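Local coordinates for cellulose binding domain-containing protein (PDB 4B96) that probably binds cellulose through this family 3b carbohydrate-binding module, a calcium-containing domain from the biomass-sensing system of a clostridium, at residues A20-F25 / A56-S61; K72-R77 / H83-V88; S122-N127 / S131-M136. One frame throughout, in Å; residues are numbered along the deposited sequence.

Contact 1 of 3, residues A20-F25 / A56-S61; sequences AIRWDF and AVYFYS
Arg22 and Trp23 reach Ala56, Val57 and Tyr58 across a wide backbone gap, the nearest CA atoms, those of Arg22 and Ala56, lying 9.6 Å apart because strand 100-109 runs between the two segments. Side chains therefore make most of the contact.

Arg22 meets Tyr58 at one edge of the ring. Its chain turns back at chi2 and chi3, which brings the guanidinium round to the tyrosine. The two flat groups stand nearly at right angles, with planes 87° apart. Tyr58 CD2 lies over the rim of one guanidinium face, 3.8 Å from Arg22 CZ. Arg22 NE is also 3.8 Å from Tyr58 CE2. The ring thus offers its edge, not its face, to the charge. Asp24 holds the guanidinium from its own segment. Arg22 NE donates to Asp24 OD1 at 3.2 Å, and Arg22 NH2 forms a salt bridge to Asp24 OD2 at 2.9 Å. Asp24 OD1 also takes the backbone N-H of Gly105, so the pair is tied to the intervening strand.

Trp23 has CG between its backbone N and carbonyl carbon (chi1 44°). From there its indole extends to the other strand. Trp23 CZ2 comes within 3.5 Å of the carbonyl oxygen of Ala56. The same CZ2 lies 4.3 Å from Val57 CG2, which sits near the indole plane, at its edge. Phe55 meets the indole with its ring close to parallel, and Leu86 touches it from the facing sheet.

Tyr58 and Phe59 both face Phe104, which makes a classic beta bulge in the edge strand. Trp23 on the inner face and Arg22 with Tyr58 on the outer face link two strands of one sheet, here in the beta sandwich of a family 3 carbohydrate-binding module.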
# COMPACT_ATOMS: atom_id res chain seq x y z
N ALA A 20 -6.50 -23.78 -11.01
CA ALA A 20 -6.83 -22.42 -11.37
C ALA A 20 -6.41 -21.50 -10.24
O ALA A 20 -6.53 -21.83 -9.04
CB ALA A 20 -8.34 -22.28 -11.68
N ILE A 21 -5.91 -20.32 -10.60
CA ILE A 21 -5.70 -19.28 -9.64
C ILE A 21 -6.83 -18.26 -9.84
O ILE A 21 -7.07 -17.85 -10.98
CB ILE A 21 -4.31 -18.62 -9.84
CG1 ILE A 21 -3.22 -19.58 -9.30
CG2 ILE A 21 -4.25 -17.24 -9.07
CD1 ILE A 21 -1.77 -19.07 -9.64
N ARG A 22 -7.54 -17.89 -8.78
CA ARG A 22 -8.63 -16.89 -8.95
C ARG A 22 -8.15 -15.52 -8.54
O ARG A 22 -7.74 -15.32 -7.38
CB ARG A 22 -9.87 -17.30 -8.16
CG ARG A 22 -10.42 -18.62 -8.72
CD ARG A 22 -11.14 -18.37 -10.10
NE ARG A 22 -12.27 -17.44 -10.00
CZ ARG A 22 -13.49 -17.81 -9.66
NH1 ARG A 22 -13.74 -19.09 -9.40
NH2 ARG A 22 -14.47 -16.90 -9.55
N TRP A 23 -8.12 -14.60 -9.48
CA TRP A 23 -7.64 -13.26 -9.15
C TRP A 23 -8.77 -12.28 -8.80
O TRP A 23 -8.54 -11.06 -8.71
CB TRP A 23 -6.79 -12.74 -10.30
CG TRP A 23 -7.41 -13.01 -11.71
CD1 TRP A 23 -7.11 -14.06 -12.59
CD2 TRP A 23 -8.42 -12.22 -12.34
NE1 TRP A 23 -7.86 -13.91 -13.74
CE2 TRP A 23 -8.69 -12.82 -13.60
CE3 TRP A 23 -9.13 -11.06 -11.96
CZ2 TRP A 23 -9.64 -12.28 -14.48
CZ3 TRP A 23 -10.06 -10.53 -12.83
CH2 TRP A 23 -10.32 -11.14 -14.10
N ASP A 24 -10.00 -12.79 -8.63
CA ASP A 24 -11.20 -11.91 -8.50
C ASP A 24 -11.00 -10.69 -7.60
O ASP A 24 -10.58 -10.83 -6.40
CB ASP A 24 -12.34 -12.65 -7.82
CG ASP A 24 -12.79 -13.89 -8.61
OD1 ASP A 24 -12.05 -14.33 -9.54
OD2 ASP A 24 -13.87 -14.39 -8.26
N PHE A 25 -11.40 -9.54 -8.10
CA PHE A 25 -11.29 -8.33 -7.30
C PHE A 25 -12.46 -7.40 -7.50
O PHE A 25 -13.23 -7.53 -8.48
CB PHE A 25 -9.97 -7.60 -7.59
CG PHE A 25 -9.80 -7.17 -9.03
CD1 PHE A 25 -10.28 -5.92 -9.46
CD2 PHE A 25 -9.06 -7.98 -9.93
CE1 PHE A 25 -10.10 -5.50 -10.78
CE2 PHE A 25 -8.84 -7.55 -11.26
CZ PHE A 25 -9.41 -6.32 -11.70
N ALA A 56 -9.05 -16.12 -18.14
CA ALA A 56 -10.51 -16.23 -18.39
C ALA A 56 -11.19 -15.20 -17.50
O ALA A 56 -10.76 -15.02 -16.38
CB ALA A 56 -11.00 -17.62 -18.07
N VAL A 57 -12.18 -14.48 -18.05
CA VAL A 57 -12.93 -13.49 -17.30
C VAL A 57 -14.33 -14.07 -17.10
O VAL A 57 -15.02 -14.41 -18.09
CB VAL A 57 -13.02 -12.13 -18.05
CG1 VAL A 57 -13.85 -11.13 -17.24
CG2 VAL A 57 -11.59 -11.58 -18.26
N TYR A 58 -14.74 -14.24 -15.85
CA TYR A 58 -16.07 -14.84 -15.61
C TYR A 58 -17.17 -13.78 -15.38
O TYR A 58 -18.34 -14.09 -15.50
CB TYR A 58 -16.01 -15.73 -14.36
CG TYR A 58 -15.07 -16.89 -14.50
CD1 TYR A 58 -14.92 -17.53 -15.73
CD2 TYR A 58 -14.35 -17.37 -13.38
CE1 TYR A 58 -14.06 -18.64 -15.87
CE2 TYR A 58 -13.52 -18.48 -13.48
CZ TYR A 58 -13.36 -19.09 -14.72
OH TYR A 58 -12.50 -20.15 -14.84
N PHE A 59 -16.79 -12.59 -14.92
CA PHE A 59 -17.80 -11.60 -14.57
C PHE A 59 -17.14 -10.25 -14.62
O PHE A 59 -16.04 -10.07 -14.05
CB PHE A 59 -18.39 -11.86 -13.16
CG PHE A 59 -19.54 -10.95 -12.83
CD1 PHE A 59 -20.78 -11.14 -13.41
CD2 PHE A 59 -19.37 -9.88 -11.96
CE1 PHE A 59 -21.85 -10.28 -13.15
CE2 PHE A 59 -20.45 -9.01 -11.68
CZ PHE A 59 -21.68 -9.21 -12.28
N TYR A 60 -17.79 -9.28 -15.27
CA TYR A 60 -17.28 -7.89 -15.27
C TYR A 60 -18.54 -7.00 -15.11
O TYR A 60 -19.36 -6.95 -16.01
CB TYR A 60 -16.55 -7.56 -16.59
CG TYR A 60 -16.07 -6.13 -16.74
CD1 TYR A 60 -15.67 -5.39 -15.61
CD2 TYR A 60 -16.06 -5.49 -18.00
CE1 TYR A 60 -15.20 -4.10 -15.70
CE2 TYR A 60 -15.60 -4.17 -18.12
CZ TYR A 60 -15.18 -3.48 -16.96
OH TYR A 60 -14.73 -2.18 -17.07
N SER A 61 -18.71 -6.34 -13.99
CA SER A 61 -19.96 -5.64 -13.77
C SER A 61 -20.16 -4.41 -14.67
O SER A 61 -21.25 -3.87 -14.73
CB SER A 61 -20.10 -5.26 -12.29
OG SER A 61 -19.05 -4.36 -11.92

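Contact 2 of 3, residues K72-R77 / H83-V88; sequences KVYNIR and HKYLEV
Tyr74 and Tyr85 are brought together by different first torsions: Tyr74 CG lies opposite the carbonyl carbon (chi1 -64°), whereas Tyr85 CG sits between the backbone N and that carbon (chi1 53°). The Tyr85 ring then stands up beside Tyr74 CB, which lies over one ring face, 3.9 Å from the centroid of Tyr85, as a CH-pi contact. The two rings are slid well apart. Their centroids are 5.4 Å from each other and their planes differ by 27°, so they barely overlap. Ile76 CG1 closes on the edge of the Tyr85 ring, 3.7 Å from Tyr85 CD2. Glu87 CB packs 3.7 Å from Tyr74 CE1.

Water joins the polar ends. One molecule hydrogen-bonds to Tyr74 OH (2.8 Å from the water oxygen) and donates to Glu87 OE2. A second donates to the carbonyl oxygen of Asn75 and bonds to Tyr85 OH. Arg43 makes a salt bridge with Glu87 OE1 and a cation-pi contact with Tyr85, and would probably favour the charged form of Glu87.

The backbones pair as antiparallel strands. Lys72 with Glu87 and Tyr74 with Tyr85 are hydrogen-bonded pairs; the bond from Glu87 N to Lys72 O is 2.9 Å long and almost straight. Ile76 N adds a bond to the carbonyl oxygen of His83. On the other side of the sheet Val73 CG1 rests 3.8 Å from Lys84 CD. The extended lysine carries NZ on to the carbonyl oxygen of Asp48.

The two segments belong to a hairpin. Strand 69-75 is the outer strand of its sheet, and strand 83-90 pairs on its other side with strand 40-47. Leu86 and Val88 face inward, against Trp23 and Phe25 of strand 20-29 and Phe55 of strand 53-60.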
# COMPACT_ATOMS: atom_id res chain seq x y z
N LYS A 72 -2.54 -10.21 -19.27
CA LYS A 72 -1.28 -10.72 -19.82
C LYS A 72 -0.34 -10.99 -18.65
O LYS A 72 -0.31 -10.22 -17.66
CB LYS A 72 -0.68 -9.64 -20.71
CG LYS A 72 0.61 -10.04 -21.40
CD LYS A 72 0.92 -8.91 -22.42
CE LYS A 72 2.17 -9.15 -23.27
NZ LYS A 72 2.63 -10.55 -23.15
N VAL A 73 0.46 -12.05 -18.74
CA VAL A 73 1.42 -12.34 -17.66
C VAL A 73 2.78 -11.74 -18.04
O VAL A 73 3.23 -11.86 -19.20
CB VAL A 73 1.53 -13.87 -17.45
CG1 VAL A 73 2.69 -14.25 -16.50
CG2 VAL A 73 0.16 -14.40 -16.92
N TYR A 74 3.44 -11.11 -17.06
CA TYR A 74 4.77 -10.52 -17.26
C TYR A 74 5.75 -11.08 -16.25
O TYR A 74 5.38 -11.39 -15.10
CB TYR A 74 4.70 -8.98 -17.04
CG TYR A 74 3.84 -8.26 -18.02
CD1 TYR A 74 2.46 -8.13 -17.79
CD2 TYR A 74 4.39 -7.72 -19.19
CE1 TYR A 74 1.67 -7.45 -18.69
CE2 TYR A 74 3.59 -7.06 -20.12
CZ TYR A 74 2.22 -6.93 -19.83
OH TYR A 74 1.40 -6.28 -20.69
N ASN A 75 7.03 -11.16 -16.63
CA ASN A 75 8.09 -11.39 -15.66
C ASN A 75 8.51 -10.14 -14.92
O ASN A 75 8.58 -9.05 -15.50
CB ASN A 75 9.32 -11.96 -16.38
CG ASN A 75 9.25 -13.46 -16.47
OD1 ASN A 75 8.65 -14.00 -17.37
ND2 ASN A 75 9.78 -14.14 -15.45
N ILE A 76 8.82 -10.28 -13.65
CA ILE A 76 9.25 -9.12 -12.88
C ILE A 76 10.65 -8.66 -13.28
O ILE A 76 10.90 -7.46 -13.48
CB ILE A 76 9.12 -9.38 -11.35
CG1 ILE A 76 7.63 -9.47 -11.03
CG2 ILE A 76 9.90 -8.25 -10.51
CD1 ILE A 76 7.36 -9.90 -9.60
N ARG A 77 11.58 -9.59 -13.43
CA ARG A 77 12.82 -9.23 -14.18
C ARG A 77 13.23 -10.38 -15.13
O ARG A 77 12.70 -11.49 -15.03
CB ARG A 77 13.99 -8.83 -13.24
CG ARG A 77 13.59 -8.12 -11.95
CD ARG A 77 13.56 -6.61 -12.09
NE ARG A 77 13.00 -5.98 -10.88
CZ ARG A 77 12.18 -4.93 -10.86
NH1 ARG A 77 11.81 -4.36 -12.01
NH2 ARG A 77 11.72 -4.45 -9.71
N HIS A 83 9.20 -15.54 -11.13
CA HIS A 83 8.49 -14.41 -10.45
C HIS A 83 7.74 -13.54 -11.42
O HIS A 83 8.33 -12.88 -12.28
CB HIS A 83 9.49 -13.58 -9.63
CG HIS A 83 10.00 -14.29 -8.42
ND1 HIS A 83 11.12 -15.10 -8.45
CD2 HIS A 83 9.51 -14.37 -7.16
CE1 HIS A 83 11.33 -15.60 -7.25
NE2 HIS A 83 10.36 -15.18 -6.45
N LYS A 84 6.42 -13.55 -11.31
CA LYS A 84 5.56 -13.02 -12.37
C LYS A 84 4.44 -12.21 -11.76
O LYS A 84 4.19 -12.28 -10.55
CB LYS A 84 4.90 -14.21 -13.14
CG LYS A 84 5.97 -14.97 -14.02
CD LYS A 84 5.37 -16.19 -14.61
CE LYS A 84 6.46 -16.92 -15.41
NZ LYS A 84 5.87 -18.16 -15.88
N TYR A 85 3.73 -11.50 -12.63
CA TYR A 85 2.40 -11.00 -12.29
C TYR A 85 1.49 -11.12 -13.49
O TYR A 85 1.91 -11.02 -14.62
CB TYR A 85 2.42 -9.53 -11.79
CG TYR A 85 3.13 -8.53 -12.71
CD1 TYR A 85 2.42 -7.86 -13.73
CD2 TYR A 85 4.47 -8.24 -12.54
CE1 TYR A 85 3.02 -6.92 -14.57
CE2 TYR A 85 5.12 -7.29 -13.39
CZ TYR A 85 4.36 -6.64 -14.39
OH TYR A 85 4.95 -5.71 -15.20
N LEU A 86 0.22 -11.35 -13.20
CA LEU A 86 -0.82 -11.14 -14.18
C LEU A 86 -1.20 -9.67 -14.08
O LEU A 86 -1.42 -9.15 -12.97
CB LEU A 86 -2.06 -11.96 -13.82
CG LEU A 86 -3.37 -11.61 -14.54
CD1 LEU A 86 -3.31 -12.07 -15.97
CD2 LEU A 86 -4.57 -12.27 -13.83
N GLU A 87 -1.25 -8.99 -15.22
CA GLU A 87 -1.79 -7.66 -15.26
C GLU A 87 -3.13 -7.60 -15.99
O GLU A 87 -3.24 -7.95 -17.21
CB GLU A 87 -0.81 -6.76 -15.99
CG GLU A 87 -1.28 -5.30 -15.94
CD GLU A 87 -0.15 -4.38 -16.34
OE1 GLU A 87 0.67 -3.97 -15.45
OE2 GLU A 87 -0.08 -4.09 -17.56
N VAL A 88 -4.14 -7.15 -15.28
CA VAL A 88 -5.49 -6.98 -15.83
C VAL A 88 -5.69 -5.50 -16.24
O VAL A 88 -5.41 -4.60 -15.45
CB VAL A 88 -6.56 -7.36 -14.79
CG1 VAL A 88 -7.99 -7.14 -15.37
CG2 VAL A 88 -6.39 -8.89 -14.40
O HOH W 1 -1.04 -5.29 -19.74
O HOH W 2 7.82 -6.29 -15.46

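Contact 3 of 3, residues S122-N127 / S131-M136; sequences SFLQGN and SYWDKM
Leu124 and Trp133 run antiparallel alongside each other, the leucine over one face of the indole. Leu124 CD1 sits almost on the normal of the six-membered ring, 3.8 Å from its centroid, a CH-pi contact. Leu124 CD2 lies near the ring fusion, 3.7 Å from Trp133 CD2. Leu124 extends its CG away from the backbone N (chi1 175°), which carries the branch out over the indole. Lys135 CB lies over the rim of the opposite face, so aliphatic carbons lie on both faces, and the ring of His9 also meets the indole.

At the edge, Trp133 NE1 donates to the carbonyl oxygen of Ser122 at 2.8 Å. That acceptor lies near the indole plane, but the donor stands above the carbonyl plane, 38° out of it. Ser122 OG donates to the carbonyl oxygen of Lys135 at 2.7 Å and accepts from the backbone N of Tyr45.

A water sits between the carbonyl oxygen of Phe123 and Lys135 NZ, which also bonds to Ser1 O of the second subunit. Packing on both faces and the bond from Trp133 NE1 to Ser122 O restrict the turning of the indole. Buried Ser122 has both its hydroxyl roles filled.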
# COMPACT_ATOMS: atom_id res chain seq x y z
N SER A 122 0.38 -12.80 -4.02
CA SER A 122 -1.01 -12.29 -3.90
C SER A 122 -1.99 -13.29 -3.27
O SER A 122 -3.16 -12.96 -3.13
CB SER A 122 -1.54 -11.82 -5.28
OG SER A 122 -0.82 -10.66 -5.68
N PHE A 123 -1.53 -14.50 -2.96
CA PHE A 123 -2.41 -15.59 -2.51
C PHE A 123 -3.05 -15.28 -1.15
O PHE A 123 -2.35 -14.97 -0.18
CB PHE A 123 -1.62 -16.88 -2.42
CG PHE A 123 -2.42 -18.08 -1.95
CD1 PHE A 123 -3.64 -18.44 -2.57
CD2 PHE A 123 -1.93 -18.87 -0.95
CE1 PHE A 123 -4.33 -19.59 -2.12
CE2 PHE A 123 -2.61 -20.01 -0.53
CZ PHE A 123 -3.80 -20.34 -1.10
N LEU A 124 -4.38 -15.38 -1.08
CA LEU A 124 -5.11 -14.99 0.16
C LEU A 124 -5.88 -16.18 0.70
O LEU A 124 -6.76 -16.72 0.03
CB LEU A 124 -6.03 -13.76 -0.10
CG LEU A 124 -6.97 -13.25 1.00
CD1 LEU A 124 -6.24 -13.07 2.30
CD2 LEU A 124 -7.68 -11.87 0.60
N GLN A 125 -5.55 -16.61 1.91
CA GLN A 125 -6.24 -17.73 2.57
C GLN A 125 -6.91 -17.28 3.84
O GLN A 125 -6.53 -16.27 4.41
CB GLN A 125 -5.21 -18.74 3.05
CG GLN A 125 -4.74 -19.62 2.03
CD GLN A 125 -3.86 -20.67 2.63
OE1 GLN A 125 -2.86 -20.33 3.29
NE2 GLN A 125 -4.22 -21.93 2.44
N GLY A 126 -7.86 -18.07 4.29
CA GLY A 126 -8.46 -17.88 5.61
C GLY A 126 -9.63 -16.92 5.62
O GLY A 126 -10.10 -16.63 6.67
N ASN A 127 -10.08 -16.41 4.48
CA ASN A 127 -11.25 -15.49 4.48
C ASN A 127 -12.43 -16.13 3.72
O ASN A 127 -12.27 -17.15 3.05
CB ASN A 127 -10.91 -14.10 3.90
CG ASN A 127 -10.55 -14.18 2.43
OD1 ASN A 127 -10.14 -15.27 1.95
ND2 ASN A 127 -10.74 -13.04 1.66
N SER A 131 -12.32 -9.10 0.69
CA SER A 131 -11.76 -8.36 1.82
C SER A 131 -10.76 -7.41 1.24
O SER A 131 -10.15 -7.75 0.23
CB SER A 131 -10.96 -9.34 2.70
OG SER A 131 -11.81 -10.34 3.17
N TYR A 132 -10.55 -6.25 1.86
CA TYR A 132 -9.42 -5.37 1.40
C TYR A 132 -8.12 -6.17 1.39
O TYR A 132 -7.84 -6.91 2.33
CB TYR A 132 -9.25 -4.18 2.35
CG TYR A 132 -10.46 -3.24 2.22
CD1 TYR A 132 -10.75 -2.67 0.96
CD2 TYR A 132 -11.32 -3.00 3.29
CE1 TYR A 132 -11.86 -1.83 0.80
CE2 TYR A 132 -12.45 -2.14 3.15
CZ TYR A 132 -12.70 -1.58 1.89
OH TYR A 132 -13.83 -0.78 1.69
N TRP A 133 -7.35 -6.05 0.34
CA TRP A 133 -6.22 -6.94 0.25
C TRP A 133 -5.08 -6.12 -0.30
O TRP A 133 -5.13 -5.68 -1.46
CB TRP A 133 -6.57 -8.00 -0.79
CG TRP A 133 -5.50 -9.08 -0.94
CD1 TRP A 133 -5.13 -9.67 -2.12
CD2 TRP A 133 -4.73 -9.75 0.10
NE1 TRP A 133 -4.18 -10.65 -1.89
CE2 TRP A 133 -3.92 -10.71 -0.53
CE3 TRP A 133 -4.62 -9.58 1.50
CZ2 TRP A 133 -3.02 -11.53 0.18
CZ3 TRP A 133 -3.74 -10.39 2.23
CH2 TRP A 133 -2.93 -11.35 1.56
N ASP A 134 -4.05 -5.92 0.51
CA ASP A 134 -2.97 -5.05 0.05
C ASP A 134 -1.81 -5.78 -0.61
O ASP A 134 -0.73 -5.19 -0.71
CB ASP A 134 -2.39 -4.26 1.24
CG ASP A 134 -1.97 -5.14 2.39
OD1 ASP A 134 -1.81 -6.36 2.20
OD2 ASP A 134 -1.79 -4.61 3.50
N LYS A 135 -2.01 -7.04 -1.04
CA LYS A 135 -0.97 -7.78 -1.78
C LYS A 135 -1.32 -7.93 -3.24
O LYS A 135 -0.63 -8.60 -4.01
CB LYS A 135 -0.62 -9.14 -1.11
CG LYS A 135 -0.08 -8.91 0.34
CD LYS A 135 0.35 -10.24 0.95
CE LYS A 135 1.73 -10.67 0.45
NZ LYS A 135 1.98 -12.10 0.81
N MET A 136 -2.38 -7.26 -3.67
CA MET A 136 -2.55 -7.01 -5.10
C MET A 136 -2.39 -5.52 -5.33
O MET A 136 -2.75 -4.75 -4.43
CB MET A 136 -3.96 -7.47 -5.60
CG MET A 136 -4.05 -9.01 -5.63
SD MET A 136 -5.73 -9.51 -6.05
CE MET A 136 -5.97 -8.87 -7.70
O HOH W 3 0.24 -14.43 0.42

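First from the N terminus, contact 1 closes a span of 30 residues, more than half of them strand, and ties strand 20-29 to edge strand 53-60 across strand 100-109. Contact 2 follows, closing the short hairpin turn between strands 69-75 and 83-90. Contact 3 closes residues 128-130 at the end of the loop that leads into strand 131-132; segment 131-136 then passes from that sheet to strand 136-140 of the other. The three lie in series; none nests or crosses. Contacts 1 and 2 meet in the core through Trp23 on Leu86 and Phe25 on Val88, so opposing sheets join there. Met136 of contact 3 reaches Phe25 of contact 1. Contacts 2 and 3 do not touch.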